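Local coordinates for carbohydrate kinase, FGGY (Rhodospirillum rubrum, PDB 3IFR), which probably phosphorylates D-xylulose at the expense of ATP, as a sugar kinase of the FGGY family, whose domains share the actin-like ATPase fold, at residues G193-A197 with D198-L202; N132-T135 with Q136-T140; A119-S123 with E124-A128; H289-P292 with G293-A296; R175-R179 with N180-E184. One frame throughout, in Å; residues are numbered along the deposited sequence.

All five contacts are local, and four of them lie in the N-terminal FGGY domain; interaction 4 is a turn in the C-terminal one. Interactions 1, 3 and 5 each start a helix, but with different chemistry: in 3 and 5 an aspartate side chain caps the first turn, whereas in 1 the N-cap residue is a glutamate whose backbone carbonyl starts the ladder and whose methylenes cover a leucine. Interaction 5 is largely buried, and the others are partly so. Interaction 2, a turn between helices 123-130 and 139-149, packs against both 3 and 5, and Phe126 of interaction 3 also meets leucines of interaction 1. Interaction 4 touches only interaction 5, through His289 and Arg179.

Interaction 1: G193-A197 with D198-L202; sequences GTVEA and DLVAL
Glu196 lays the hydrocarbon part of its side chain against Leu199, three residues further on. Its CB lies 3.8 Å from Leu199 CD1, and its CG is almost as near the same methyl, at 3.9 Å. Beyond CG the chain bends (chi2 -82°), which carries the carboxylate away from the leucine, and OE2 ends in a hydrogen bond with Ser192 OG. A glutamate suits this place because its methylenes can cover a leucine while its charged end turns off to Ser192. Here the weakly bonded strand 194-195 gives way to the short helix 197-201, with Glu196 at the N-cap. Its carbonyl starts the helical ladder: Glu196 O accepts Val200 N at 3.0 Å in a nearly straight bond (172°), and Leu199 N only weakly. The next rung is Ala201 N to Ala197 O, 2.7 Å. Val195 and Val200 meet across the junction, CG1 of Val195 being 3.5 Å from CG2 of Val200 as the two branched side chains cross obliquely. That same Val200 methyl also rests 3.4 Å from Glu196 O. Val200 is buried, with Phe187, Ile205 and Val210 around it, while the exposed Asp198 forms a salt bridge with Arg129.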
loop_
_atom_site.group_PDB
_atom_site.type_symbol
_atom_site.label_atom_id
_atom_site.label_comp_id
_atom_site.label_asym_id
_atom_site.label_seq_id
_atom_site.Cartn_x
_atom_site.Cartn_y
_atom_site.Cartn_z
ATOM N N GLY A 193 -12.945 2.540 -17.461
ATOM C CA GLY A 193 -12.014 1.524 -17.006
ATOM C C GLY A 193 -10.918 1.317 -18.007
ATOM O O GLY A 193 -10.236 0.290 -18.018
ATOM N N THR A 194 -10.730 2.298 -18.873
ATOM C CA THR A 194 -9.685 2.156 -19.867
ATOM C C THR A 194 -8.789 3.392 -19.892
ATOM O O THR A 194 -9.115 4.429 -19.286
ATOM C CB THR A 194 -10.280 1.885 -21.266
ATOM O OG1 THR A 194 -11.071 3.005 -21.673
ATOM C CG2 THR A 194 -11.176 0.644 -21.226
ATOM N N VAL A 195 -7.655 3.269 -20.576
ATOM C CA VAL A 195 -6.739 4.393 -20.694
ATOM C C VAL A 195 -7.401 5.400 -21.620
ATOM O O VAL A 195 -7.860 5.033 -22.696
ATOM C CB VAL A 195 -5.386 3.940 -21.245
ATOM C CG1 VAL A 195 -4.510 5.136 -21.539
ATOM C CG2 VAL A 195 -4.714 3.014 -20.221
ATOM N N GLU A 196 -7.497 6.646 -21.174
ATOM C CA GLU A 196 -8.099 7.711 -21.968
ATOM C C GLU A 196 -7.077 8.649 -22.648
ATOM O O GLU A 196 -6.078 9.073 -22.032
ATOM C CB GLU A 196 -9.018 8.524 -21.080
ATOM C CG GLU A 196 -10.012 7.667 -20.303
ATOM C CD GLU A 196 -11.214 7.313 -21.142
ATOM O OE1 GLU A 196 -11.207 7.596 -22.361
ATOM O OE2 GLU A 196 -12.159 6.747 -20.579
ATOM N N ALA A 197 -7.338 8.980 -23.911
ATOM C CA ALA A 197 -6.421 9.809 -24.693
ATOM C C ALA A 197 -6.202 11.139 -23.963
ATOM O O ALA A 197 -5.097 11.514 -23.582
ATOM C CB ALA A 197 -7.012 10.050 -26.045
ATOM N N ASP A 198 -7.283 11.870 -23.865
ATOM C CA ASP A 198 -7.525 12.847 -22.860
ATOM C C ASP A 198 -6.502 12.839 -21.705
ATOM O O ASP A 198 -5.789 13.802 -21.501
ATOM C CB ASP A 198 -8.922 12.471 -22.326
ATOM C CG ASP A 198 -9.558 13.569 -21.591
ATOM O OD1 ASP A 198 -9.149 14.730 -21.759
ATOM O OD2 ASP A 198 -10.460 13.287 -20.815
ATOM N N LEU A 199 -6.455 11.759 -20.933
ATOM C CA LEU A 199 -5.680 11.729 -19.699
ATOM C C LEU A 199 -4.200 11.588 -19.965
ATOM O O LEU A 199 -3.389 12.220 -19.300
ATOM C CB LEU A 199 -6.167 10.610 -18.778
ATOM C CG LEU A 199 -7.484 11.026 -18.107
ATOM C CD1 LEU A 199 -8.258 9.847 -17.573
ATOM C CD2 LEU A 199 -7.258 12.119 -17.032
ATOM N N VAL A 200 -3.844 10.749 -20.923
ATOM C CA VAL A 200 -2.454 10.651 -21.334
ATOM C C VAL A 200 -1.940 11.986 -21.899
ATOM O O VAL A 200 -0.857 12.446 -21.551
ATOM C CB VAL A 200 -2.258 9.497 -22.338
ATOM C CG1 VAL A 200 -0.812 9.348 -22.673
ATOM C CG2 VAL A 200 -2.787 8.204 -21.742
ATOM N N ALA A 201 -2.738 12.639 -22.729
ATOM C CA ALA A 201 -2.354 13.959 -23.254
ATOM C C ALA A 201 -1.875 14.920 -22.170
ATOM O O ALA A 201 -0.973 15.673 -22.407
ATOM C CB ALA A 201 -3.499 14.603 -24.075
ATOM N N LEU A 202 -2.486 14.910 -20.993
ATOM C CA LEU A 202 -2.026 15.774 -19.907
ATOM C C LEU A 202 -0.510 15.652 -19.591
ATOM O O LEU A 202 0.109 16.579 -19.064
ATOM C CB LEU A 202 -2.789 15.463 -18.613
ATOM C CG LEU A 202 -4.036 16.181 -18.069
ATOM C CD1 LEU A 202 -3.951 16.109 -16.574
ATOM C CD2 LEU A 202 -4.188 17.635 -18.524
#

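Interaction 2: N132-T135 with Q136-T140; sequences NGVT and QQLVT
Thr135 OG1 accepts the backbone N-H of Gln137 at 3.1 Å, with an N-H...O angle of 156°. Reaching two residues ahead, this bond makes an ST turn, and it sits within a type I beta turn running from Thr135 to Leu138 just before helix 139-149. The threonine hydroxyl occupies the position between its own backbone N and carbonyl carbon (chi1 79°), which swings OG1 over the turn; it also lies 3.5 Å from Gln137 CB. The turn itself is closed by Leu138 N, which meets Thr135 O at 3.2 Å from well above the carbonyl plane. Leu138 stands at the N-cap of the helix, yet its apolar side chain does no capping: it turns back under the preceding loop. Both methyls embrace the backbone there, CD1 of Leu138 reaching Val134 CA at 3.7 Å and Val134 CG1 more loosely at 4.4 Å. Being buried, the leucine also touches Phe126 of helix 123-130 and the backbone of Glu184, so it ties this link between two helices to a third. Cut back to an alanine, Leu138 would no longer reach Gly133 O and Val134 CA, and Phe126 would probably lose part of its cover. At the centre of the embrace, Gly133 O sits 3.5 Å from Leu138 CD2.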
loop_
_atom_site.group_PDB
_atom_site.type_symbol
_atom_site.label_atom_id
_atom_site.label_comp_id
_atom_site.label_asym_id
_atom_site.label_seq_id
_atom_site.Cartn_x
_atom_site.Cartn_y
_atom_site.Cartn_z
ATOM N N ASN A 132 -8.389 9.351 -8.061
ATOM C CA ASN A 132 -7.103 9.680 -7.439
ATOM C C ASN A 132 -6.833 11.166 -7.629
ATOM O O ASN A 132 -7.321 11.747 -8.594
ATOM C CB ASN A 132 -6.002 8.873 -8.094
ATOM C CG ASN A 132 -6.029 7.441 -7.663
ATOM O OD1 ASN A 132 -5.302 7.048 -6.747
ATOM N ND2 ASN A 132 -6.927 6.652 -8.265
ATOM N N GLY A 133 -6.074 11.778 -6.727
ATOM C CA GLY A 133 -5.948 13.216 -6.714
ATOM C C GLY A 133 -4.779 13.711 -7.539
ATOM O O GLY A 133 -3.901 12.942 -7.945
ATOM N N VAL A 134 -4.767 15.013 -7.797
ATOM C CA VAL A 134 -3.646 15.621 -8.450
ATOM C C VAL A 134 -2.493 15.739 -7.473
ATOM O O VAL A 134 -2.475 16.611 -6.622
ATOM C CB VAL A 134 -3.994 16.965 -8.950
ATOM C CG1 VAL A 134 -2.769 17.535 -9.647
ATOM C CG2 VAL A 134 -5.135 16.842 -9.943
ATOM N N THR A 135 -1.538 14.829 -7.578
ATOM C CA THR A 135 -0.444 14.786 -6.618
ATOM C C THR A 135 0.861 14.386 -7.328
ATOM O O THR A 135 0.835 14.010 -8.510
ATOM C CB THR A 135 -0.745 13.824 -5.385
ATOM O OG1 THR A 135 -0.540 12.442 -5.740
ATOM C CG2 THR A 135 -2.176 14.001 -4.848
ATOM N N GLN A 136 1.985 14.477 -6.611
ATOM C CA GLN A 136 3.255 14.006 -7.141
ATOM C C GLN A 136 3.266 12.505 -7.387
ATOM O O GLN A 136 4.169 11.996 -7.983
ATOM C CB GLN A 136 4.414 14.334 -6.208
ATOM C CG GLN A 136 4.651 15.807 -5.996
ATOM C CD GLN A 136 6.006 16.083 -5.346
ATOM O OE1 GLN A 136 6.097 16.869 -4.381
ATOM N NE2 GLN A 136 7.069 15.428 -5.862
ATOM N N GLN A 137 2.269 11.775 -6.924
ATOM C CA GLN A 137 2.304 10.348 -7.171
ATOM C C GLN A 137 1.808 9.989 -8.578
ATOM O O GLN A 137 2.100 8.920 -9.102
ATOM C CB GLN A 137 1.498 9.655 -6.113
ATOM C CG GLN A 137 2.199 8.507 -5.519
ATOM C CD GLN A 137 2.102 8.544 -4.011
ATOM O OE1 GLN A 137 2.915 9.206 -3.349
ATOM N NE2 GLN A 137 1.094 7.855 -3.456
ATOM N N LEU A 138 1.080 10.908 -9.201
ATOM C CA LEU A 138 0.658 10.683 -10.586
ATOM C C LEU A 138 1.877 10.513 -11.497
ATOM O O LEU A 138 2.793 11.360 -11.514
ATOM C CB LEU A 138 -0.174 11.842 -11.122
ATOM C CG LEU A 138 -1.459 12.175 -10.404
ATOM C CD1 LEU A 138 -2.074 13.424 -11.035
ATOM C CD2 LEU A 138 -2.408 10.968 -10.449
ATOM N N VAL A 139 1.885 9.412 -12.235
ATOM C CA VAL A 139 2.820 9.225 -13.344
ATOM C C VAL A 139 2.909 10.511 -14.203
ATOM O O VAL A 139 3.998 10.947 -14.585
ATOM C CB VAL A 139 2.362 8.062 -14.187
ATOM C CG1 VAL A 139 3.210 7.956 -15.486
ATOM C CG2 VAL A 139 2.462 6.795 -13.332
ATOM N N THR A 140 1.751 11.124 -14.448
ATOM C CA THR A 140 1.637 12.409 -15.157
ATOM C C THR A 140 2.507 13.542 -14.572
ATOM O O THR A 140 3.159 14.281 -15.312
ATOM C CB THR A 140 0.179 12.856 -15.168
ATOM O OG1 THR A 140 -0.585 11.938 -15.968
ATOM C CG2 THR A 140 0.035 14.272 -15.693
#

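Interaction 3: A119-S123 with E124-A128; sequences AEVDS and EAFLA
A chi1 of -177° turns the Asp122 carboxylate away from its own backbone N and forward over the start of helix 123-130, where OD1 meets the N-H of Glu124. The bond is 3.1 Å long and fairly straight at 162°, although the donor comes from above the carboxylate plane. Asp122 is the N-cap residue: the preceding helix 111-120 has just ended, Val121 is the first residue to leave helical angles, and the new helix begins at once. Aspartate suits the cap because its short chain can bring OD1 to the amide two residues ahead. Its main-chain carbonyl works as well, Asp122 O accepting Phe126 N at 2.9 Å. Ala125 packs beside the cap, its CB 3.7 Å from Asp122 CB, and so small a residue lets the two lie close. Val121 reaches over the same turn, CG2 lying loosely 4.5 Å from Phe126 CD2. The buried Phe126 ring leads on toward Leu199 and Leu202, joining this helix to the neighbouring contact. A negative carboxylate placed at the positive end of the helix dipole, as that of Asp122 is here, should probably favour the start of the helix.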
loop_
_atom_site.group_PDB
_atom_site.type_symbol
_atom_site.label_atom_id
_atom_site.label_comp_id
_atom_site.label_asym_id
_atom_site.label_seq_id
_atom_site.Cartn_x
_atom_site.Cartn_y
_atom_site.Cartn_z
ATOM N N ALA A 119 -3.296 23.859 -11.527
ATOM C CA ALA A 119 -3.770 25.115 -12.108
ATOM C C ALA A 119 -4.397 24.939 -13.491
ATOM O O ALA A 119 -5.221 25.756 -13.927
ATOM C CB ALA A 119 -2.633 26.130 -12.184
ATOM N N GLU A 120 -4.007 23.868 -14.173
ATOM C CA GLU A 120 -4.461 23.617 -15.522
ATOM C C GLU A 120 -5.697 22.694 -15.651
ATOM O O GLU A 120 -6.388 22.739 -16.667
ATOM C CB GLU A 120 -3.283 23.115 -16.343
ATOM C CG GLU A 120 -3.628 22.413 -17.639
ATOM C CD GLU A 120 -2.434 21.635 -18.138
ATOM O OE1 GLU A 120 -1.326 21.886 -17.603
ATOM O OE2 GLU A 120 -2.594 20.775 -19.039
ATOM N N VAL A 121 -5.999 21.877 -14.638
ATOM C CA VAL A 121 -7.255 21.099 -14.641
ATOM C C VAL A 121 -8.070 21.269 -13.359
ATOM O O VAL A 121 -7.560 21.753 -12.335
ATOM C CB VAL A 121 -7.019 19.589 -14.847
ATOM C CG1 VAL A 121 -6.254 19.335 -16.139
ATOM C CG2 VAL A 121 -6.258 19.020 -13.642
ATOM N N ASP A 122 -9.340 20.872 -13.405
ATOM C CA ASP A 122 -10.179 20.957 -12.210
ATOM C C ASP A 122 -9.805 19.780 -11.334
ATOM O O ASP A 122 -10.091 18.649 -11.698
ATOM C CB ASP A 122 -11.660 20.893 -12.600
ATOM C CG ASP A 122 -12.598 21.043 -11.406
ATOM O OD1 ASP A 122 -12.126 21.010 -10.245
ATOM O OD2 ASP A 122 -13.824 21.198 -11.628
ATOM N N SER A 123 -9.147 20.036 -10.203
ATOM C CA SER A 123 -8.646 18.961 -9.333
ATOM C C SER A 123 -9.708 18.032 -8.782
ATOM O O SER A 123 -9.375 16.965 -8.262
ATOM C CB SER A 123 -7.882 19.520 -8.137
ATOM O OG SER A 123 -6.556 19.809 -8.492
ATOM N N GLU A 124 -10.968 18.469 -8.835
ATOM C CA GLU A 124 -12.095 17.686 -8.323
ATOM C C GLU A 124 -12.634 16.842 -9.437
ATOM O O GLU A 124 -12.789 15.631 -9.290
ATOM C CB GLU A 124 -13.209 18.590 -7.808
ATOM C CG GLU A 124 -12.919 19.208 -6.462
ATOM C CD GLU A 124 -11.436 19.442 -6.249
ATOM O OE1 GLU A 124 -11.034 20.620 -6.055
ATOM O OE2 GLU A 124 -10.669 18.443 -6.283
ATOM N N ALA A 125 -12.934 17.486 -10.555
ATOM C CA ALA A 125 -13.422 16.757 -11.695
ATOM C C ALA A 125 -12.427 15.634 -11.952
ATOM O O ALA A 125 -12.810 14.502 -12.232
ATOM C CB ALA A 125 -13.532 17.674 -12.889
ATOM N N PHE A 126 -11.140 15.955 -11.825
ATOM C CA PHE A 126 -10.074 14.994 -12.090
ATOM C C PHE A 126 -10.135 13.831 -11.097
ATOM O O PHE A 126 -10.061 12.645 -11.483
ATOM C CB PHE A 126 -8.706 15.668 -11.994
ATOM C CG PHE A 126 -7.570 14.728 -12.230
ATOM C CD1 PHE A 126 -7.094 13.923 -11.212
ATOM C CD2 PHE A 126 -6.999 14.619 -13.476
ATOM C CE1 PHE A 126 -6.056 13.040 -11.436
ATOM C CE2 PHE A 126 -5.963 13.738 -13.706
ATOM C CZ PHE A 126 -5.481 12.949 -12.686
ATOM N N LEU A 127 -10.244 14.181 -9.817
ATOM C CA LEU A 127 -10.273 13.180 -8.759
ATOM C C LEU A 127 -11.564 12.328 -8.875
ATOM O O LEU A 127 -11.534 11.109 -8.660
ATOM C CB LEU A 127 -10.077 13.851 -7.397
ATOM C CG LEU A 127 -9.962 13.138 -6.039
ATOM C CD1 LEU A 127 -11.224 13.366 -5.240
ATOM C CD2 LEU A 127 -9.671 11.641 -6.132
ATOM N N ALA A 128 -12.672 12.947 -9.285
ATOM C CA ALA A 128 -13.919 12.203 -9.542
ATOM C C ALA A 128 -13.776 11.329 -10.762
ATOM O O ALA A 128 -14.564 10.438 -11.012
ATOM C CB ALA A 128 -15.091 13.149 -9.748
#

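Interaction 4: H289-P292 with G293-A296; sequences HLVP and GLYA
Val291 and Leu294 are the two ends of a type II beta turn, placed in the excursion between strands 269-273 and 298-301 of the C-terminal domain. Two backbone hydrogen bonds hold it. Leu294 N reaches Val291 O at 3.0 Å and closes the turn itself. One step further out, His289 N donates to Leu294 O, also at 3.0 Å, but from above the carbonyl plane; neither segment is a regular strand. Conformation dictates the residues at the corner. Pro292, whose ring restricts phi, fits the second position, and its exposed ring rests on Trp455. Gly293 follows with a positive phi of 104°, where a beta carbon would be jammed against Pro292 O at 2.3 Å; glycine is therefore the natural choice. Apolar contacts accompany these bonds. Leu294 CB lies 3.8 Å from His289 CB, and Ala296, a small buried residue, brings its CB to 4.3 Å from the same histidine carbon. The histidine ring, led away from residues 293-296 by CG standing anti to the backbone N (chi1 -158°), has Val291 CG2 over one face, 3.8 Å above the plane and offset toward the rim. Tyr295 points away from residues 289-292, and its ring meets that of Tyr288 with the planes about 30° apart. Along the turn the valine and leucine side chains run side by side in the same direction, Val291 CG1 being 4.1 Å from Leu294 CD1.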
loop_
_atom_site.group_PDB
_atom_site.type_symbol
_atom_site.label_atom_id
_atom_site.label_comp_id
_atom_site.label_asym_id
_atom_site.label_seq_id
_atom_site.Cartn_x
_atom_site.Cartn_y
_atom_site.Cartn_z
ATOM N N HIS A 289 -9.854 -3.674 -6.783
ATOM C CA HIS A 289 -9.408 -4.822 -6.008
ATOM C C HIS A 289 -8.816 -5.866 -6.950
ATOM O O HIS A 289 -9.009 -5.793 -8.158
ATOM C CB HIS A 289 -10.567 -5.443 -5.269
ATOM C CG HIS A 289 -10.148 -6.250 -4.088
ATOM N ND1 HIS A 289 -10.808 -6.197 -2.877
ATOM C CD2 HIS A 289 -9.128 -7.117 -3.917
ATOM C CE1 HIS A 289 -10.213 -7.003 -2.017
ATOM N NE2 HIS A 289 -9.184 -7.555 -2.625
ATOM N N LEU A 290 -8.098 -6.849 -6.413
ATOM C CA LEU A 290 -7.688 -7.977 -7.247
ATOM C C LEU A 290 -8.930 -8.822 -7.491
ATOM O O LEU A 290 -9.128 -9.350 -8.588
ATOM C CB LEU A 290 -6.579 -8.813 -6.613
ATOM C CG LEU A 290 -5.341 -8.059 -6.108
ATOM C CD1 LEU A 290 -4.244 -8.979 -5.599
ATOM C CD2 LEU A 290 -4.822 -7.174 -7.224
ATOM N N VAL A 291 -9.788 -8.923 -6.482
ATOM C CA VAL A 291 -11.046 -9.652 -6.652
ATOM C C VAL A 291 -11.959 -9.015 -7.723
ATOM O O VAL A 291 -12.366 -7.859 -7.630
ATOM C CB VAL A 291 -11.784 -9.836 -5.311
ATOM C CG1 VAL A 291 -13.063 -10.601 -5.521
ATOM C CG2 VAL A 291 -10.920 -10.581 -4.325
ATOM N N PRO A 292 -12.263 -9.778 -8.767
ATOM C CA PRO A 292 -12.970 -9.252 -9.929
ATOM C C PRO A 292 -14.259 -8.639 -9.511
ATOM O O PRO A 292 -15.006 -9.284 -8.823
ATOM C CB PRO A 292 -13.236 -10.503 -10.745
ATOM C CG PRO A 292 -12.074 -11.409 -10.397
ATOM C CD PRO A 292 -11.856 -11.178 -8.947
ATOM N N GLY A 293 -14.526 -7.407 -9.888
ATOM C CA GLY A 293 -15.815 -6.843 -9.577
ATOM C C GLY A 293 -15.742 -5.879 -8.426
ATOM O O GLY A 293 -16.601 -5.021 -8.266
ATOM N N LEU A 294 -14.713 -6.002 -7.613
ATOM C CA LEU A 294 -14.600 -5.124 -6.460
ATOM C C LEU A 294 -13.615 -3.984 -6.672
ATOM O O LEU A 294 -12.696 -4.072 -7.518
ATOM C CB LEU A 294 -14.308 -5.930 -5.185
ATOM C CG LEU A 294 -15.330 -7.062 -4.863
ATOM C CD1 LEU A 294 -15.057 -7.679 -3.534
ATOM C CD2 LEU A 294 -16.800 -6.599 -4.931
ATOM N N TYR A 295 -13.855 -2.897 -5.932
ATOM C CA TYR A 295 -12.938 -1.776 -5.792
ATOM C C TYR A 295 -12.258 -1.834 -4.424
ATOM O O TYR A 295 -12.681 -2.586 -3.533
ATOM C CB TYR A 295 -13.710 -0.475 -5.985
ATOM C CG TYR A 295 -14.297 -0.342 -7.373
ATOM C CD1 TYR A 295 -15.562 -0.788 -7.664
ATOM C CD2 TYR A 295 -13.567 0.235 -8.407
ATOM C CE1 TYR A 295 -16.099 -0.664 -8.957
ATOM C CE2 TYR A 295 -14.100 0.365 -9.691
ATOM C CZ TYR A 295 -15.359 -0.091 -9.951
ATOM O OH TYR A 295 -15.877 0.029 -11.221
ATOM N N ALA A 296 -11.193 -1.064 -4.249
ATOM C CA ALA A 296 -10.434 -1.057 -2.994
ATOM C C ALA A 296 -10.044 0.364 -2.561
ATOM O O ALA A 296 -8.877 0.740 -2.589
ATOM C CB ALA A 296 -9.181 -1.957 -3.093
#

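Interaction 5: R175-R179 with N180-E184; sequences RVVDR and NWALE
Asp178 is the N-cap of helix 179-185, which springs directly from the short strand 177-178. Its chi1 of -173° sets CG beside the carbonyl carbon and brings OD1 forward to Asn180 N, a reach that the short aspartate chain suits. OD1 of Asp178 accepts Asn180 N at 3.0 Å in an almost perfectly straight bond (177°), the donor standing almost straight above OD1, well out of the carboxylate plane; this makes an Asx turn. The other oxygen is held too: a water donates to Asp178 OD2 at 2.6 Å and accepts from Asn180 ND2 at 2.7 Å, and Tyr164 OH is hydrogen-bonded to OD2 as well. The two bridged side chains lie alongside one another, carboxylate and amide planes 74° apart. Without the carboxylate, as with an alanine here, Asn180 N is likely to lose its capping acceptor, and the water and Tyr164 OH their shared partner. In this strand-to-helix junction the helical ladder begins with Ala182 N bonded to Asp178 O (3.1 Å), followed by Leu183 N to Arg179 O (2.8 Å). Asn180 OD1 binds Tyr288 N, and Arg179 makes a cation-pi contact with the Tyr288 ring, so the helix start also meets the C-terminal domain. Val177 and Trp181 are both buried: the valine lies aslant the indole, CB and CG2 each 3.8 Å from Trp181 CE3, and the indole NE1 is bonded to Ala88 O.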
loop_
_atom_site.group_PDB
_atom_site.type_symbol
_atom_site.label_atom_id
_atom_site.label_comp_id
_atom_site.label_asym_id
_atom_site.label_seq_id
_atom_site.Cartn_x
_atom_site.Cartn_y
_atom_site.Cartn_z
ATOM N N ARG A 175 3.312 -6.568 -23.840
ATOM C CA ARG A 175 3.456 -5.174 -23.473
ATOM C C ARG A 175 2.154 -4.641 -22.878
ATOM O O ARG A 175 1.269 -4.258 -23.614
ATOM C CB ARG A 175 3.853 -4.370 -24.697
ATOM C CG ARG A 175 4.491 -3.020 -24.415
ATOM C CD ARG A 175 4.528 -2.200 -25.719
ATOM N NE ARG A 175 4.835 -0.800 -25.493
ATOM C CZ ARG A 175 3.964 0.172 -25.664
ATOM N NH1 ARG A 175 2.739 -0.115 -26.057
ATOM N NH2 ARG A 175 4.314 1.419 -25.453
ATOM N N VAL A 176 2.019 -4.653 -21.549
ATOM C CA VAL A 176 0.819 -4.128 -20.903
ATOM C C VAL A 176 1.173 -3.461 -19.594
ATOM O O VAL A 176 2.275 -3.630 -19.096
ATOM C CB VAL A 176 -0.253 -5.223 -20.622
ATOM C CG1 VAL A 176 -0.642 -5.981 -21.920
ATOM C CG2 VAL A 176 0.177 -6.165 -19.462
ATOM N N VAL A 177 0.241 -2.703 -19.025
ATOM C CA VAL A 177 0.360 -2.333 -17.622
ATOM C C VAL A 177 -0.879 -2.738 -16.809
ATOM O O VAL A 177 -1.980 -2.824 -17.347
ATOM C CB VAL A 177 0.630 -0.834 -17.461
ATOM C CG1 VAL A 177 1.987 -0.533 -18.000
ATOM C CG2 VAL A 177 -0.439 -0.020 -18.164
ATOM N N ASP A 178 -0.685 -3.010 -15.518
ATOM C CA ASP A 178 -1.773 -3.186 -14.566
ATOM C C ASP A 178 -2.723 -1.977 -14.678
ATOM O O ASP A 178 -2.258 -0.800 -14.727
ATOM C CB ASP A 178 -1.160 -3.242 -13.165
ATOM C CG ASP A 178 -2.145 -3.599 -12.072
ATOM O OD1 ASP A 178 -3.343 -3.820 -12.339
ATOM O OD2 ASP A 178 -1.687 -3.649 -10.902
ATOM N N ARG A 179 -4.024 -2.269 -14.761
ATOM C CA ARG A 179 -5.070 -1.273 -14.561
ATOM C C ARG A 179 -4.702 -0.363 -13.389
ATOM O O ARG A 179 -4.920 0.832 -13.418
ATOM C CB ARG A 179 -6.415 -1.961 -14.183
ATOM C CG ARG A 179 -7.190 -2.689 -15.314
ATOM C CD ARG A 179 -8.648 -3.115 -14.869
ATOM N NE ARG A 179 -8.646 -3.958 -13.648
ATOM C CZ ARG A 179 -9.727 -4.503 -13.072
ATOM N NH1 ARG A 179 -9.592 -5.243 -11.986
ATOM N NH2 ARG A 179 -10.935 -4.340 -13.586
ATOM N N ASN A 180 -4.208 -0.953 -12.309
ATOM C CA ASN A 180 -4.037 -0.168 -11.103
ATOM C C ASN A 180 -2.842 0.799 -11.202
ATOM O O ASN A 180 -2.868 1.896 -10.646
ATOM C CB ASN A 180 -3.911 -1.100 -9.898
ATOM C CG ASN A 180 -5.263 -1.400 -9.227
ATOM O OD1 ASN A 180 -6.130 -0.514 -9.088
ATOM N ND2 ASN A 180 -5.427 -2.643 -8.778
ATOM N N TRP A 181 -1.788 0.373 -11.892
ATOM C CA TRP A 181 -0.706 1.285 -12.191
ATOM C C TRP A 181 -1.276 2.495 -12.984
ATOM O O TRP A 181 -1.019 3.668 -12.640
ATOM C CB TRP A 181 0.428 0.569 -12.944
ATOM C CG TRP A 181 1.551 1.465 -13.243
ATOM C CD1 TRP A 181 2.625 1.732 -12.435
ATOM C CD2 TRP A 181 1.728 2.255 -14.424
ATOM N NE1 TRP A 181 3.448 2.646 -13.046
ATOM C CE2 TRP A 181 2.923 2.979 -14.268
ATOM C CE3 TRP A 181 0.988 2.421 -15.609
ATOM C CZ2 TRP A 181 3.392 3.870 -15.246
ATOM C CZ3 TRP A 181 1.453 3.284 -16.572
ATOM C CH2 TRP A 181 2.635 4.009 -16.388
ATOM N N ALA A 182 -2.084 2.209 -14.010
ATOM C CA ALA A 182 -2.646 3.259 -14.842
ATOM C C ALA A 182 -3.647 4.173 -14.097
ATOM O O ALA A 182 -3.703 5.383 -14.328
ATOM C CB ALA A 182 -3.274 2.648 -16.109
ATOM N N LEU A 183 -4.423 3.598 -13.197
ATOM C CA LEU A 183 -5.377 4.337 -12.381
ATOM C C LEU A 183 -4.664 5.181 -11.317
ATOM O O LEU A 183 -4.883 6.388 -11.206
ATOM C CB LEU A 183 -6.294 3.334 -11.688
ATOM C CG LEU A 183 -7.785 3.595 -11.445
ATOM C CD1 LEU A 183 -8.212 3.146 -9.981
ATOM C CD2 LEU A 183 -8.197 5.006 -11.726
ATOM N N GLU A 184 -3.812 4.568 -10.509
ATOM C CA GLU A 184 -3.088 5.391 -9.566
ATOM C C GLU A 184 -2.332 6.436 -10.356
ATOM O O GLU A 184 -2.258 7.586 -9.953
ATOM C CB GLU A 184 -2.154 4.565 -8.673
ATOM C CG GLU A 184 -2.941 3.649 -7.733
ATOM C CD GLU A 184 -2.156 3.213 -6.537
ATOM O OE1 GLU A 184 -1.181 3.872 -6.148
ATOM O OE2 GLU A 184 -2.534 2.206 -5.975
HETATM O O HOH W 1 -3.556 -4.472 -9.234
#